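Local structure of O-methyltransferase (Coxiella burnetii, 3TR6) at residues 48-53 with 75-80; 64-69 with 85-90; 92-97 with 116-121. The protein probably transfers methyl groups from S-adenosylmethionine to hydroxyl oxygens of an acceptor substrate, as a member of a Rossmann-like O-methyltransferase family. One frame throughout, in Å; residues are numbered along the deposited sequence.

Interaction 1 of 3, residues 48-53 with 75-80; sequences TAPEQA and TGYSAI. With SAH (S-adenosyl-L-homocysteine), chain C.
The amino-acid end of S-adenosyl-L-homocysteine lies in a buried pocket where T48, just ahead of helix 50-63, faces S78 in the first turn of helix 77-83. Both residues grip the carboxylate oxygen OXT: T48 OG1 donates to SAH OXT at 2.7 Å, and the backbone S78 N donates to the same SAH OXT at 3.1 Å. A weak bond runs from T48 N to the other carboxylate oxygen. Placed at the start of helix 77-83, this negative group may also gain from the helix dipole. The ligand amine is bound separately, SAH N donating to S78 OG at 2.8 Å. A chi1 of 57° sets this hydroxyl between the backbone N and carbonyl carbon of S78, and it is also hydrogen-bonded to D70 OD1.

Next to the pocket, the ring of Y77 lies between the two helix starts. Its CG is anti to the backbone N (chi1 -167°), which carries the ring across to 48-53. T48 O lies over one ring face, offset toward the rim, while A53 CB comes in at the edge, 3.5 Å from Y77 CE2. P50 crosses the side chain of Y77 at about a right angle, with P50 CA 3.4 Å from Y77 OH. That hydroxyl is hydrogen-bonded to E26, and a water that donates to P50 O also reaches it, weakly.

L30 of helix 28-40 packs on Y77, and R34 of that helix touches P50. Y145 of strand 141-146 hydrogen-bonds to T48 OG1, tying the contact to the central sheet.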
# COMPACT_ATOMS: atom_id res chain seq x y z
N THR A 48 7.16 14.34 -6.48
CA THR A 48 6.71 13.02 -6.08
C THR A 48 6.99 11.99 -7.17
O THR A 48 6.73 12.25 -8.35
CB THR A 48 5.21 13.02 -5.72
OG1 THR A 48 4.98 13.92 -4.63
CG2 THR A 48 4.74 11.62 -5.33
N ALA A 49 7.52 10.84 -6.77
CA ALA A 49 7.78 9.75 -7.70
C ALA A 49 6.48 9.28 -8.35
O ALA A 49 5.47 9.09 -7.66
CB ALA A 49 8.47 8.60 -6.99
N PRO A 50 6.49 9.10 -9.68
CA PRO A 50 5.28 8.69 -10.40
C PRO A 50 4.64 7.45 -9.76
O PRO A 50 3.42 7.39 -9.63
CB PRO A 50 5.81 8.36 -11.79
CG PRO A 50 7.00 9.24 -11.94
CD PRO A 50 7.63 9.32 -10.58
N GLU A 51 5.47 6.49 -9.36
CA GLU A 51 4.96 5.25 -8.79
C GLU A 51 4.38 5.45 -7.40
O GLU A 51 3.41 4.78 -7.03
CB GLU A 51 6.04 4.16 -8.78
CG GLU A 51 7.24 4.47 -7.90
CD GLU A 51 8.35 5.19 -8.64
OE1 GLU A 51 8.04 5.99 -9.54
OE2 GLU A 51 9.53 4.96 -8.32
N GLN A 52 4.96 6.35 -6.62
CA GLN A 52 4.44 6.64 -5.29
C GLN A 52 3.10 7.36 -5.38
O GLN A 52 2.17 7.06 -4.65
CB GLN A 52 5.43 7.46 -4.46
CG GLN A 52 5.04 7.55 -2.99
CD GLN A 52 5.88 8.54 -2.21
OE1 GLN A 52 5.62 9.74 -2.22
NE2 GLN A 52 6.90 8.03 -1.51
N ALA A 53 3.03 8.32 -6.30
CA ALA A 53 1.80 9.07 -6.53
C ALA A 53 0.68 8.13 -6.96
O ALA A 53 -0.47 8.29 -6.57
CB ALA A 53 2.02 10.14 -7.58
N THR A 75 4.85 21.79 -7.99
CA THR A 75 4.16 22.00 -9.26
C THR A 75 2.90 21.14 -9.36
O THR A 75 2.33 20.99 -10.44
CB THR A 75 5.09 21.75 -10.47
OG1 THR A 75 5.60 20.42 -10.42
CG2 THR A 75 6.25 22.74 -10.46
N GLY A 76 2.49 20.59 -8.22
CA GLY A 76 1.20 19.94 -8.09
C GLY A 76 1.04 18.53 -8.62
O GLY A 76 -0.07 18.13 -8.99
N TYR A 77 2.12 17.75 -8.63
CA TYR A 77 2.05 16.38 -9.14
C TYR A 77 1.15 15.49 -8.28
O TYR A 77 0.23 14.84 -8.79
CB TYR A 77 3.44 15.76 -9.28
CG TYR A 77 3.46 14.47 -10.09
CD1 TYR A 77 3.77 14.47 -11.44
CD2 TYR A 77 3.13 13.26 -9.49
CE1 TYR A 77 3.78 13.30 -12.18
CE2 TYR A 77 3.13 12.08 -10.22
CZ TYR A 77 3.45 12.11 -11.56
OH TYR A 77 3.45 10.93 -12.28
N SER A 78 1.40 15.47 -6.98
CA SER A 78 0.63 14.63 -6.07
C SER A 78 -0.80 15.13 -5.92
O SER A 78 -1.74 14.34 -5.77
CB SER A 78 1.31 14.54 -4.70
OG SER A 78 1.50 15.82 -4.14
N ALA A 79 -0.97 16.45 -5.97
CA ALA A 79 -2.28 17.06 -5.87
C ALA A 79 -3.16 16.62 -7.03
O ALA A 79 -4.34 16.32 -6.85
CB ALA A 79 -2.16 18.58 -5.85
N ILE A 80 -2.58 16.59 -8.22
CA ILE A 80 -3.30 16.17 -9.42
C ILE A 80 -3.48 14.66 -9.48
O ILE A 80 -4.52 14.16 -9.91
CB ILE A 80 -2.58 16.65 -10.69
CG1 ILE A 80 -2.59 18.19 -10.75
CG2 ILE A 80 -3.22 16.05 -11.93
CD1 ILE A 80 -1.72 18.77 -11.85
N SAH C . 4.06 16.71 -3.32
CA SAH C . 4.86 17.61 -4.12
CB SAH C . 6.24 17.80 -3.52
CG SAH C . 6.53 19.17 -2.93
SD SAH C . 8.22 19.49 -2.43
C SAH C . 4.99 17.07 -5.50
O SAH C . 5.91 17.50 -6.24
OXT SAH C . 4.19 16.20 -5.93
C5' SAH C . 8.22 20.62 -1.04
C4' SAH C . 7.35 21.75 -1.12
O4' SAH C . 7.06 22.24 0.24
C3' SAH C . 8.01 22.87 -1.82
O3' SAH C . 7.25 23.24 -2.89
C2' SAH C . 8.08 23.96 -0.84
O2' SAH C . 7.82 25.17 -1.44
C1' SAH C . 7.00 23.63 0.12
N9 SAH C . 7.10 24.24 1.44
C8 SAH C . 8.23 24.49 2.14
N7 SAH C . 7.87 25.06 3.30
C5 SAH C . 6.53 25.18 3.35
C6 SAH C . 5.63 25.68 4.29
N6 SAH C . 6.09 26.23 5.52
N1 SAH C . 4.31 25.64 4.01
C2 SAH C . 3.86 25.13 2.86
N3 SAH C . 4.70 24.64 1.93
C4 SAH C . 6.03 24.65 2.15
O HOH W 1 1.34 8.36 -11.71

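Interaction 2 of 3, residues 64-69 with 85-90; sequences QAKKVI and ALPKDG
A Schellman motif ends helix 50-63 at Q64, and the chain leading from it into strand 67-71 packs against a type I beta turn, P87 to G90, that precedes strand 91-96. The proline ring of P87 leans on the backbone here: P87 CD lies 3.1 Å from A65 O, with CG also close to this oxygen. The CD2 branch of L86 touches the same carbonyl, 3.4 Å from A65 O. That methyl also meets V68 CG2, at 4.1 Å, where the contact turns inward.

Farther along, G90 approaches the backbone closely enough for a CA-H...O contact, G90 CA to K66 O at 3.2 Å. On the exposed side K66 passes P87 and runs on to D89. Its chain is extended until a bend at chi4 (-62°) turns the ammonium toward the carboxylate. The resulting salt bridge is long, K66 NZ to D89 OD1 3.3 Å, and both of its hydrogen bonds, to OD1 and OD2, are weak.

Strand 91-96 lies alongside 67-71 in the sheet, with L92 packed on V68 and L86; on the other side of 67-71, D142 of strand 141-146 accepts from the backbone N of K66 and K67.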
# COMPACT_ATOMS: atom_id res chain seq x y z
N GLN A 64 -12.45 5.73 -0.98
CA GLN A 64 -13.43 6.65 -1.53
C GLN A 64 -13.32 7.96 -0.77
O GLN A 64 -14.30 8.47 -0.22
CB GLN A 64 -14.84 6.07 -1.39
CG GLN A 64 -15.63 6.13 -2.67
CD GLN A 64 -15.04 5.25 -3.75
OE1 GLN A 64 -15.07 4.03 -3.65
NE2 GLN A 64 -14.50 5.88 -4.78
N ALA A 65 -12.10 8.50 -0.73
CA ALA A 65 -11.82 9.71 0.02
C ALA A 65 -12.51 10.91 -0.62
O ALA A 65 -12.35 11.17 -1.81
CB ALA A 65 -10.32 9.94 0.10
N LYS A 66 -13.28 11.64 0.18
CA LYS A 66 -14.04 12.79 -0.32
C LYS A 66 -13.43 14.11 0.14
O LYS A 66 -13.78 15.17 -0.36
CB LYS A 66 -15.50 12.69 0.11
CG LYS A 66 -16.21 11.44 -0.41
CD LYS A 66 -17.62 11.33 0.13
CE LYS A 66 -18.26 10.00 -0.23
NZ LYS A 66 -18.38 9.81 -1.70
N LYS A 67 -12.51 14.02 1.10
CA LYS A 67 -11.82 15.20 1.62
C LYS A 67 -10.34 14.91 1.83
O LYS A 67 -9.96 14.20 2.76
CB LYS A 67 -12.46 15.65 2.93
CG LYS A 67 -13.69 16.52 2.77
CD LYS A 67 -14.02 17.18 4.10
CE LYS A 67 -14.87 18.43 3.92
NZ LYS A 67 -14.90 19.23 5.17
N VAL A 68 -9.50 15.49 0.97
CA VAL A 68 -8.07 15.23 1.00
C VAL A 68 -7.27 16.50 1.20
O VAL A 68 -7.64 17.57 0.71
CB VAL A 68 -7.62 14.57 -0.33
CG1 VAL A 68 -6.10 14.42 -0.37
CG2 VAL A 68 -8.31 13.23 -0.52
N ILE A 69 -6.18 16.40 1.94
CA ILE A 69 -5.24 17.51 2.05
C ILE A 69 -3.88 17.12 1.46
O ILE A 69 -3.37 16.03 1.70
CB ILE A 69 -5.03 17.97 3.50
CG1 ILE A 69 -6.38 18.29 4.16
CG2 ILE A 69 -4.14 19.19 3.53
CD1 ILE A 69 -6.25 18.82 5.57
N ALA A 85 -8.25 10.89 -8.90
CA ALA A 85 -8.84 9.69 -8.33
C ALA A 85 -10.05 10.00 -7.46
O ALA A 85 -10.82 9.11 -7.10
CB ALA A 85 -7.80 8.91 -7.53
N LEU A 86 -10.22 11.28 -7.14
CA LEU A 86 -11.34 11.75 -6.33
C LEU A 86 -12.68 11.33 -6.90
O LEU A 86 -12.89 11.40 -8.11
CB LEU A 86 -11.31 13.27 -6.20
CG LEU A 86 -10.35 13.90 -5.19
CD1 LEU A 86 -10.35 15.41 -5.35
CD2 LEU A 86 -10.73 13.51 -3.76
N PRO A 87 -13.61 10.89 -6.03
CA PRO A 87 -14.99 10.65 -6.46
C PRO A 87 -15.66 11.97 -6.84
O PRO A 87 -15.12 13.03 -6.52
CB PRO A 87 -15.64 10.02 -5.23
CG PRO A 87 -14.77 10.42 -4.08
CD PRO A 87 -13.39 10.52 -4.63
N LYS A 88 -16.81 11.90 -7.50
CA LYS A 88 -17.45 13.09 -8.07
C LYS A 88 -17.60 14.24 -7.07
O LYS A 88 -17.50 15.41 -7.44
CB LYS A 88 -18.82 12.74 -8.67
CG LYS A 88 -19.87 12.36 -7.65
CD LYS A 88 -21.27 12.35 -8.26
CE LYS A 88 -21.68 13.73 -8.75
NZ LYS A 88 -23.07 13.76 -9.27
N ASP A 89 -17.85 13.90 -5.81
CA ASP A 89 -18.11 14.90 -4.78
C ASP A 89 -16.92 15.13 -3.87
O ASP A 89 -17.05 15.70 -2.78
CB ASP A 89 -19.34 14.49 -3.95
CG ASP A 89 -19.19 13.11 -3.33
OD1 ASP A 89 -18.76 12.17 -4.04
OD2 ASP A 89 -19.50 12.96 -2.13
N GLY A 90 -15.74 14.68 -4.30
CA GLY A 90 -14.54 14.82 -3.50
C GLY A 90 -13.82 16.12 -3.75
O GLY A 90 -13.89 16.68 -4.85

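Interaction 3 of 3, residues 92-97 with 116-121; sequences LITCDV and DKIGLR. With SAH (S-adenosyl-L-homocysteine), chain C.
L92 to C95 pair in parallel with I118 to R121 at one edge of the Rossmann-like sheet, in a right-handed beta-alpha-beta unit whose crossover is helix 99-111. Four backbone bonds join the strands, donors alternating between them: L92 N gives to K117 O, G119 N to L92 O, T94 N to G119 O, and R121 N to T94 O at 2.9 Å. The axes of the short segments are turned 27° to each other, the usual twist of neighbouring parallel strands.

The close packing is on the face bearing L92, T94, I118 and L120. There I118 CG2 leans toward strand 91-96, 3.9 Å from T94 CG2, and also meets L92 CD2. L120 bends one branch back over the backbone, CD1 reaching T94 O at 3.5 Å, while W109 and K106 of the helix touch its side chain. T94 OG1 turns away from this cluster to bond with T73 and D70.

On the other face helix 125-133 packs on I93 and the buried C95, and the loose, exposed part is R121 at the rim. Bent at chi2 (-68°), the arginine folds back past G119 until I93 CG2 lies over one face of its guanidinium. NH1 makes a weak bond to L120 O of its own strand.

At the end of strand 91-96, D96 takes both ribose hydroxyls of the ligand: SAH O2' donates to D96 OD1 at 2.8 Å and SAH O3' to D96 OD2 at 2.7 Å.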
# COMPACT_ATOMS: atom_id res chain seq x y z
N LEU A 92 -9.97 18.38 -2.79
CA LEU A 92 -8.60 18.34 -2.28
C LEU A 92 -8.08 19.76 -2.15
O LEU A 92 -8.14 20.54 -3.10
CB LEU A 92 -7.71 17.52 -3.22
CG LEU A 92 -6.23 17.29 -2.83
CD1 LEU A 92 -5.69 16.05 -3.52
CD2 LEU A 92 -5.36 18.51 -3.13
N ILE A 93 -7.57 20.10 -0.98
CA ILE A 93 -6.88 21.37 -0.81
C ILE A 93 -5.38 21.12 -0.74
O ILE A 93 -4.92 20.20 -0.06
CB ILE A 93 -7.36 22.16 0.42
CG1 ILE A 93 -7.00 21.42 1.71
CG2 ILE A 93 -8.85 22.40 0.35
CD1 ILE A 93 -7.58 22.08 2.94
N THR A 94 -4.61 21.94 -1.45
CA THR A 94 -3.17 21.75 -1.52
C THR A 94 -2.44 22.96 -0.94
O THR A 94 -2.82 24.10 -1.19
CB THR A 94 -2.72 21.48 -2.97
OG1 THR A 94 -1.30 21.33 -3.01
CG2 THR A 94 -3.15 22.61 -3.90
N CYS A 95 -1.39 22.69 -0.17
CA CYS A 95 -0.71 23.74 0.57
C CYS A 95 0.71 23.96 0.08
O CYS A 95 1.46 23.01 -0.15
CB CYS A 95 -0.69 23.41 2.06
SG CYS A 95 -2.28 22.94 2.74
N ASP A 96 1.08 25.23 -0.05
CA ASP A 96 2.45 25.61 -0.36
C ASP A 96 2.61 27.09 -0.07
O ASP A 96 1.63 27.79 0.18
CB ASP A 96 2.80 25.29 -1.81
CG ASP A 96 4.29 25.05 -2.02
OD1 ASP A 96 5.10 25.84 -1.51
OD2 ASP A 96 4.64 24.05 -2.69
N VAL A 97 3.85 27.57 -0.11
CA VAL A 97 4.12 28.98 0.15
C VAL A 97 4.79 29.61 -1.07
O VAL A 97 5.03 30.81 -1.10
CB VAL A 97 5.01 29.14 1.39
CG1 VAL A 97 6.43 28.72 1.07
CG2 VAL A 97 4.97 30.58 1.88
N ASP A 116 -12.52 22.66 -10.02
CA ASP A 116 -13.62 22.65 -9.07
C ASP A 116 -13.34 21.75 -7.87
O ASP A 116 -13.95 21.90 -6.81
CB ASP A 116 -14.92 22.22 -9.76
CG ASP A 116 -15.44 23.28 -10.71
OD1 ASP A 116 -15.30 24.48 -10.40
OD2 ASP A 116 -16.00 22.91 -11.77
N LYS A 117 -12.40 20.82 -8.03
CA LYS A 117 -12.07 19.87 -6.97
C LYS A 117 -10.85 20.28 -6.16
O LYS A 117 -10.78 20.00 -4.96
CB LYS A 117 -11.88 18.46 -7.54
CG LYS A 117 -13.18 17.81 -7.97
CD LYS A 117 -12.94 16.41 -8.50
CE LYS A 117 -14.25 15.75 -8.90
NZ LYS A 117 -14.03 14.39 -9.45
N ILE A 118 -9.89 20.94 -6.80
CA ILE A 118 -8.66 21.33 -6.11
C ILE A 118 -8.66 22.82 -5.78
O ILE A 118 -9.01 23.65 -6.61
CB ILE A 118 -7.40 21.00 -6.93
CG1 ILE A 118 -7.36 19.51 -7.29
CG2 ILE A 118 -6.15 21.40 -6.16
CD1 ILE A 118 -6.16 19.11 -8.09
N GLY A 119 -8.29 23.14 -4.54
CA GLY A 119 -8.16 24.52 -4.11
C GLY A 119 -6.83 24.78 -3.45
O GLY A 119 -6.45 24.10 -2.49
N LEU A 120 -6.11 25.78 -3.95
CA LEU A 120 -4.80 26.13 -3.44
C LEU A 120 -4.87 27.03 -2.20
O LEU A 120 -5.49 28.09 -2.23
CB LEU A 120 -3.97 26.82 -4.52
CG LEU A 120 -2.68 27.52 -4.05
CD1 LEU A 120 -1.73 26.52 -3.40
CD2 LEU A 120 -2.01 28.23 -5.21
N ARG A 121 -4.25 26.58 -1.12
CA ARG A 121 -4.09 27.41 0.06
C ARG A 121 -2.65 27.90 0.14
O ARG A 121 -1.77 27.18 0.61
CB ARG A 121 -4.46 26.63 1.33
CG ARG A 121 -5.87 26.05 1.31
CD ARG A 121 -6.95 27.13 1.37
NE ARG A 121 -8.28 26.56 1.15
CZ ARG A 121 -8.90 26.53 -0.03
NH1 ARG A 121 -8.32 27.04 -1.10
NH2 ARG A 121 -10.11 25.99 -0.13
N SAH C . 4.06 16.71 -3.32
CA SAH C . 4.86 17.61 -4.12
CB SAH C . 6.24 17.80 -3.52
CG SAH C . 6.53 19.17 -2.93
SD SAH C . 8.22 19.49 -2.43
C SAH C . 4.99 17.07 -5.50
O SAH C . 5.91 17.50 -6.24
OXT SAH C . 4.19 16.20 -5.93
C5' SAH C . 8.22 20.62 -1.04
C4' SAH C . 7.35 21.75 -1.12
O4' SAH C . 7.06 22.24 0.24
C3' SAH C . 8.01 22.87 -1.82
O3' SAH C . 7.25 23.24 -2.89
C2' SAH C . 8.08 23.96 -0.84
O2' SAH C . 7.82 25.17 -1.44
C1' SAH C . 7.00 23.63 0.12
N9 SAH C . 7.10 24.24 1.44
C8 SAH C . 8.23 24.49 2.14
N7 SAH C . 7.87 25.06 3.30
C5 SAH C . 6.53 25.18 3.35
C6 SAH C . 5.63 25.68 4.29
N6 SAH C . 6.09 26.23 5.52
N1 SAH C . 4.31 25.64 4.01
C2 SAH C . 3.86 25.13 2.86
N3 SAH C . 4.70 24.64 1.93
C4 SAH C . 6.03 24.65 2.15

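In the fold
Interactions 1 and 3 hold two parts of one ligand, its amino-acid end and its ribose, whereas interaction 2 lies about 11 Å from it, measured from the side chain of V68. Only interaction 1 is buried throughout, and its two segments are joined through the ligand, a water and an aromatic ring without a direct hydrogen bond. Interaction 3 relies instead on regular strand pairing and is partly buried, its rim at R121 exposed. Interaction 2 is also partly buried, combining turn packing with a weak surface salt bridge. It shares the sheet with interaction 3 through neighbouring strands 67-71 and 91-96, V68 O lying 3.0 Å from I93 N. A79 of helix 77-83 packs on L92 and I118, connecting interactions 1 and 3.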